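Local atomic coordinates of phosphoethanolamine N-methyltransferase 1 (Haemonchus contortus, PDB entry 4KRG), a protein that methylates phosphoethanolamine with S-adenosylmethionine as methyl donor, probably as an early step of phosphocholine biosynthesis in the nematode. Residues W260-D272 and T330-A342. Residues are numbered along the deposited sequence; the frame is centred on the assembly and turned at random.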
loop_
_atom_site.group_PDB
_atom_site.type_symbol
_atom_site.label_atom_id
_atom_site.label_comp_id
_atom_site.label_asym_id
_atom_site.label_seq_id
_atom_site.Cartn_x
_atom_site.Cartn_y
_atom_site.Cartn_z
ATOM N N TRP A 260 -6.721 -14.552 -7.725
ATOM C CA TRP A 260 -5.950 -13.311 -7.697
ATOM C C TRP A 260 -4.449 -13.467 -7.983
ATOM O O TRP A 260 -3.902 -12.701 -8.773
ATOM C CB TRP A 260 -6.179 -12.553 -6.382
ATOM C CG TRP A 260 -7.581 -12.047 -6.193
ATOM C CD1 TRP A 260 -8.527 -11.854 -7.162
ATOM C CD2 TRP A 260 -8.198 -11.678 -4.953
ATOM N NE1 TRP A 260 -9.690 -11.378 -6.599
ATOM C CE2 TRP A 260 -9.512 -11.266 -5.242
ATOM C CE3 TRP A 260 -7.761 -11.658 -3.624
ATOM C CZ2 TRP A 260 -10.395 -10.835 -4.250
ATOM C CZ3 TRP A 260 -8.636 -11.228 -2.645
ATOM C CH2 TRP A 260 -9.937 -10.823 -2.961
ATOM N N PRO A 261 -3.770 -14.442 -7.342
ATOM C CA PRO A 261 -2.336 -14.552 -7.651
ATOM C C PRO A 261 -2.100 -14.882 -9.122
ATOM O O PRO A 261 -1.080 -14.497 -9.692
ATOM C CB PRO A 261 -1.875 -15.713 -6.768
ATOM C CG PRO A 261 -2.865 -15.746 -5.644
ATOM C CD PRO A 261 -4.172 -15.384 -6.279
ATOM N N ALA A 262 -3.054 -15.582 -9.725
ATOM C CA ALA A 262 -2.990 -15.900 -11.139
ATOM C C ALA A 262 -3.137 -14.632 -11.976
ATOM O O ALA A 262 -2.359 -14.400 -12.902
ATOM C CB ALA A 262 -4.068 -16.899 -11.498
ATOM N N GLU A 263 -4.141 -13.822 -11.652
ATOM C CA GLU A 263 -4.371 -12.573 -12.364
ATOM C C GLU A 263 -3.194 -11.630 -12.201
ATOM O O GLU A 263 -2.832 -10.937 -13.140
ATOM C CB GLU A 263 -5.674 -11.910 -11.909
ATOM C CG GLU A 263 -6.924 -12.701 -12.288
ATOM C CD GLU A 263 -8.203 -12.161 -11.658
ATOM O OE1 GLU A 263 -8.131 -11.259 -10.795
ATOM O OE2 GLU A 263 -9.292 -12.648 -12.029
ATOM N N GLN A 264 -2.593 -11.603 -11.016
ATOM C CA GLN A 264 -1.392 -10.803 -10.807
ATOM C C GLN A 264 -0.276 -11.253 -11.731
ATOM O O GLN A 264 0.380 -10.428 -12.366
ATOM C CB GLN A 264 -0.904 -10.870 -9.361
ATOM C CG GLN A 264 0.366 -10.067 -9.124
ATOM C CD GLN A 264 0.167 -8.573 -9.325
ATOM O OE1 GLN A 264 -0.354 -7.886 -8.451
ATOM N NE2 GLN A 264 0.582 -8.065 -10.482
ATOM N N LYS A 265 -0.064 -12.562 -11.815
ATOM C CA LYS A 265 1.012 -13.088 -12.651
ATOM C C LYS A 265 0.889 -12.693 -14.123
ATOM O O LYS A 265 1.899 -12.434 -14.778
ATOM C CB LYS A 265 1.158 -14.609 -12.512
ATOM C CG LYS A 265 1.888 -15.088 -11.255
ATOM C CD LYS A 265 3.033 -14.158 -10.836
ATOM C CE LYS A 265 4.205 -14.149 -11.814
ATOM N NZ LYS A 265 5.199 -13.102 -11.446
ATOM N N THR A 266 -0.332 -12.621 -14.645
ATOM C CA THR A 266 -0.499 -12.190 -16.033
ATOM C C THR A 266 -0.118 -10.720 -16.211
ATOM O O THR A 266 0.393 -10.330 -17.260
ATOM C CB THR A 266 -1.925 -12.426 -16.579
ATOM O OG1 THR A 266 -2.815 -11.432 -16.062
ATOM C CG2 THR A 266 -2.426 -13.809 -16.210
ATOM N N TRP A 267 -0.367 -9.907 -15.193
ATOM C CA TRP A 267 0.008 -8.501 -15.256
ATOM C C TRP A 267 1.521 -8.309 -15.169
ATOM O O TRP A 267 2.088 -7.478 -15.883
ATOM C CB TRP A 267 -0.749 -7.677 -14.209
ATOM C CG TRP A 267 -2.175 -7.449 -14.616
ATOM C CD1 TRP A 267 -3.301 -7.874 -13.969
ATOM C CD2 TRP A 267 -2.628 -6.767 -15.792
ATOM N NE1 TRP A 267 -4.420 -7.487 -14.662
ATOM C CE2 TRP A 267 -4.034 -6.808 -15.787
ATOM C CE3 TRP A 267 -1.970 -6.123 -16.850
ATOM C CZ2 TRP A 267 -4.802 -6.227 -16.800
ATOM C CZ3 TRP A 267 -2.730 -5.547 -17.848
ATOM C CH2 TRP A 267 -4.131 -5.601 -17.819
ATOM N N ASP A 268 2.176 -9.096 -14.321
ATOM C CA ASP A 268 3.635 -9.100 -14.280
ATOM C C ASP A 268 4.217 -9.396 -15.662
ATOM O O ASP A 268 5.179 -8.771 -16.085
ATOM C CB ASP A 268 4.155 -10.135 -13.282
ATOM C CG ASP A 268 3.629 -9.919 -11.888
ATOM O OD1 ASP A 268 3.202 -8.787 -11.569
ATOM O OD2 ASP A 268 3.649 -10.892 -11.104
ATOM N N GLU A 269 3.618 -10.347 -16.365
ATOM C CA GLU A 269 4.089 -10.739 -17.691
ATOM C C GLU A 269 3.923 -9.636 -18.715
ATOM O O GLU A 269 4.703 -9.531 -19.656
ATOM C CB GLU A 269 3.336 -11.971 -18.188
ATOM C CG GLU A 269 3.612 -13.238 -17.409
ATOM C CD GLU A 269 2.813 -14.419 -17.930
ATOM O OE1 GLU A 269 1.709 -14.197 -18.478
ATOM O OE2 GLU A 269 3.294 -15.564 -17.798
ATOM N N LYS A 270 2.888 -8.825 -18.551
ATOM C CA LYS A 270 2.657 -7.731 -19.484
ATOM C C LYS A 270 3.556 -6.533 -19.196
ATOM O O LYS A 270 4.019 -5.866 -20.116
ATOM C CB LYS A 270 1.188 -7.301 -19.456
ATOM C CG LYS A 270 0.219 -8.376 -19.894
ATOM C CD LYS A 270 -1.201 -7.841 -19.933
ATOM C CE LYS A 270 -2.211 -8.959 -20.131
ATOM N NZ LYS A 270 -3.610 -8.513 -19.865
ATOM N N LEU A 271 3.814 -6.271 -17.920
ATOM C CA LEU A 271 4.393 -4.989 -17.526
ATOM C C LEU A 271 5.849 -4.981 -17.056
ATOM O O LEU A 271 6.490 -3.935 -17.081
ATOM C CB LEU A 271 3.504 -4.320 -16.472
ATOM C CG LEU A 271 2.260 -3.640 -17.036
ATOM C CD1 LEU A 271 1.361 -3.147 -15.926
ATOM C CD2 LEU A 271 2.671 -2.483 -17.917
ATOM N N ASP A 272 6.380 -6.120 -16.631
ATOM C CA ASP A 272 7.704 -6.122 -16.003
ATOM C C ASP A 272 8.875 -5.726 -16.921
ATOM O O ASP A 272 9.874 -5.173 -16.462
ATOM C CB ASP A 272 7.995 -7.460 -15.324
ATOM C CG ASP A 272 7.197 -7.664 -14.048
ATOM O OD1 ASP A 272 6.540 -6.710 -13.570
ATOM O OD2 ASP A 272 7.242 -8.799 -13.524
ATOM N N THR A 330 -4.451 3.391 -8.840
ATOM C CA THR A 330 -5.752 2.980 -8.310
ATOM C C THR A 330 -6.096 1.529 -8.647
ATOM O O THR A 330 -7.099 1.001 -8.174
ATOM C CB THR A 330 -6.900 3.899 -8.776
ATOM O OG1 THR A 330 -7.098 3.745 -10.186
ATOM C CG2 THR A 330 -6.586 5.347 -8.463
ATOM N N LYS A 331 -5.264 0.894 -9.466
ATOM C CA LYS A 331 -5.451 -0.515 -9.807
ATOM C C LYS A 331 -4.432 -1.380 -9.061
ATOM O O LYS A 331 -3.231 -1.285 -9.321
ATOM C CB LYS A 331 -5.308 -0.723 -11.318
ATOM C CG LYS A 331 -6.148 0.212 -12.182
ATOM C CD LYS A 331 -7.519 -0.381 -12.500
ATOM C CE LYS A 331 -8.232 0.386 -13.616
ATOM N NZ LYS A 331 -8.607 1.772 -13.227
ATOM N N GLU A 332 -4.914 -2.215 -8.140
ATOM C CA GLU A 332 -4.041 -3.020 -7.279
ATOM C C GLU A 332 -2.946 -3.785 -8.020
ATOM O O GLU A 332 -1.793 -3.788 -7.597
ATOM C CB GLU A 332 -4.862 -4.005 -6.439
ATOM C CG GLU A 332 -5.781 -3.356 -5.428
ATOM C CD GLU A 332 -7.191 -3.137 -5.956
ATOM O OE1 GLU A 332 -7.369 -3.050 -7.187
ATOM O OE2 GLU A 332 -8.129 -3.054 -5.134
ATOM N N TYR A 333 -3.312 -4.433 -9.124
ATOM C CA TYR A 333 -2.376 -5.281 -9.848
ATOM C C TYR A 333 -1.303 -4.451 -10.516
ATOM O O TYR A 333 -0.166 -4.892 -10.663
ATOM C CB TYR A 333 -3.099 -6.092 -10.916
ATOM C CG TYR A 333 -4.032 -7.150 -10.383
ATOM C CD1 TYR A 333 -3.692 -7.917 -9.277
ATOM C CD2 TYR A 333 -5.252 -7.385 -10.992
ATOM C CE1 TYR A 333 -4.549 -8.891 -8.796
ATOM C CE2 TYR A 333 -6.112 -8.354 -10.522
ATOM C CZ TYR A 333 -5.757 -9.103 -9.421
ATOM O OH TYR A 333 -6.621 -10.065 -8.956
ATOM N N LEU A 334 -1.679 -3.249 -10.932
ATOM C CA LEU A 334 -0.771 -2.375 -11.662
ATOM C C LEU A 334 0.125 -1.630 -10.674
ATOM O O LEU A 334 1.291 -1.365 -10.948
ATOM C CB LEU A 334 -1.566 -1.435 -12.575
ATOM C CG LEU A 334 -2.600 -2.199 -13.417
ATOM C CD1 LEU A 334 -3.401 -1.297 -14.325
ATOM C CD2 LEU A 334 -1.947 -3.285 -14.227
ATOM N N TYR A 335 -0.419 -1.338 -9.501
ATOM C CA TYR A 335 0.371 -0.784 -8.407
ATOM C C TYR A 335 1.488 -1.748 -8.010
ATOM O O TYR A 335 2.632 -1.330 -7.818
ATOM C CB TYR A 335 -0.545 -0.457 -7.226
ATOM C CG TYR A 335 0.103 -0.305 -5.860
ATOM C CD1 TYR A 335 0.838 0.828 -5.530
ATOM C CD2 TYR A 335 -0.094 -1.263 -4.878
ATOM C CE1 TYR A 335 1.397 0.971 -4.264
ATOM C CE2 TYR A 335 0.449 -1.129 -3.612
ATOM C CZ TYR A 335 1.195 -0.015 -3.311
ATOM O OH TYR A 335 1.725 0.108 -2.048
ATOM N N ARG A 336 1.163 -3.032 -7.897
ATOM C CA ARG A 336 2.171 -4.042 -7.597
ATOM C C ARG A 336 3.317 -3.973 -8.630
ATOM O O ARG A 336 4.492 -3.973 -8.261
ATOM C CB ARG A 336 1.523 -5.441 -7.526
ATOM C CG ARG A 336 2.448 -6.648 -7.208
ATOM C CD ARG A 336 3.423 -6.966 -8.349
ATOM N NE ARG A 336 3.627 -8.371 -8.673
ATOM C CZ ARG A 336 4.465 -9.177 -8.033
ATOM N NH1 ARG A 336 5.152 -8.740 -6.984
ATOM N NH2 ARG A 336 4.596 -10.428 -8.431
ATOM N N THR A 337 2.986 -3.928 -9.919
ATOM C CA THR A 337 4.029 -3.877 -10.952
ATOM C C THR A 337 4.880 -2.615 -10.852
ATOM O O THR A 337 6.038 -2.609 -11.257
ATOM C CB THR A 337 3.469 -4.000 -12.382
ATOM O OG1 THR A 337 2.789 -2.794 -12.742
ATOM C CG2 THR A 337 2.522 -5.175 -12.482
ATOM N N SER A 338 4.309 -1.543 -10.318
ATOM C CA SER A 338 5.099 -0.336 -10.086
ATOM C C SER A 338 6.080 -0.546 -8.939
ATOM O O SER A 338 7.200 -0.035 -8.975
ATOM C CB SER A 338 4.209 0.875 -9.815
ATOM O OG SER A 338 3.579 1.309 -11.005
ATOM N N LEU A 339 5.665 -1.295 -7.920
ATOM C CA LEU A 339 6.582 -1.651 -6.831
ATOM C C LEU A 339 7.711 -2.551 -7.336
ATOM O O LEU A 339 8.861 -2.414 -6.926
ATOM C CB LEU A 339 5.845 -2.316 -5.657
ATOM C CG LEU A 339 4.923 -1.425 -4.819
ATOM C CD1 LEU A 339 4.469 -2.141 -3.552
ATOM C CD2 LEU A 339 5.616 -0.131 -4.469
ATOM N N THR A 340 7.379 -3.469 -8.234
ATOM C CA THR A 340 8.390 -4.334 -8.825
ATOM C C THR A 340 9.436 -3.500 -9.565
ATOM O O THR A 340 10.635 -3.666 -9.360
ATOM C CB THR A 340 7.749 -5.364 -9.751
ATOM O OG1 THR A 340 6.864 -6.180 -8.975
ATOM C CG2 THR A 340 8.807 -6.240 -10.391
ATOM N N LYS A 341 8.974 -2.574 -10.393
ATOM C CA LYS A 341 9.878 -1.665 -11.087
ATOM C C LYS A 341 10.724 -0.853 -10.099
ATOM O O LYS A 341 11.935 -0.734 -10.271
ATOM C CB LYS A 341 9.110 -0.734 -12.030
ATOM C CG LYS A 341 10.043 0.171 -12.831
ATOM C CD LYS A 341 9.324 1.146 -13.748
ATOM C CE LYS A 341 10.375 2.006 -14.453
ATOM N NZ LYS A 341 9.846 2.949 -15.491
ATOM N N ALA A 342 10.089 -0.324 -9.054
ATOM C CA ALA A 342 10.789 0.502 -8.075
ATOM C C ALA A 342 11.947 -0.242 -7.412
ATOM O O ALA A 342 13.015 0.321 -7.206
ATOM C CB ALA A 342 9.814 1.051 -7.024
HETATM O O HOH W 1 5.277 -6.943 -11.207
HETATM O O HOH W 2 6.907 -4.170 -13.282
#
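Tyr333 packs as a knob into a hole formed by Trp260, Glu263, Gln264 and Trp267, where helix 249-271 packs on helix 332-345, the short segments crossing at -52°. Its CB meets Trp267 CD1 at 3.5 Å. Farther out, CD1 lies against the side-chain amide of Gln264, while CD2 passes Trp267 CD1; the two rings are near parallel but so far slid that they scarcely overlap. CE1 approaches the backbone of Trp260 and Gln264, CE2 and CZ lie by Glu263 OE1 and CB, and Tyr333 OH, 3.2 Å from Trp260 CD1, donates to the anti lone pair of Glu263 OE1 at 2.7 Å. Gln264 NE2 donates to Tyr333 O at 3.3 Å in the carbonyl plane, with a fairly straight N-H angle of 165°; Gln264 OE1 bonds instead to Ser190. Leu334 CD2 sits over one face of the Trp267 six-membered ring, 4.1 Å from its centroid. Thr337 is a second knob, among Gln264, Trp267, Asp268 and Leu271.

Arg336 NE and NH2 form a side-on salt bridge to Asp268 OD1 (3.0 Å) and OD2 (2.9 Å), both bonds tilted and the planes turned 55°. Bends at chi2 and chi3 bring the guanidinium there. Lys265 NZ forms a second salt bridge with Asp268 OD2, at 2.7 Å. Two cations sharing one carboxylate would probably favour ionised Asp268, setting a salt-bridge network beside knobs-into-holes packing.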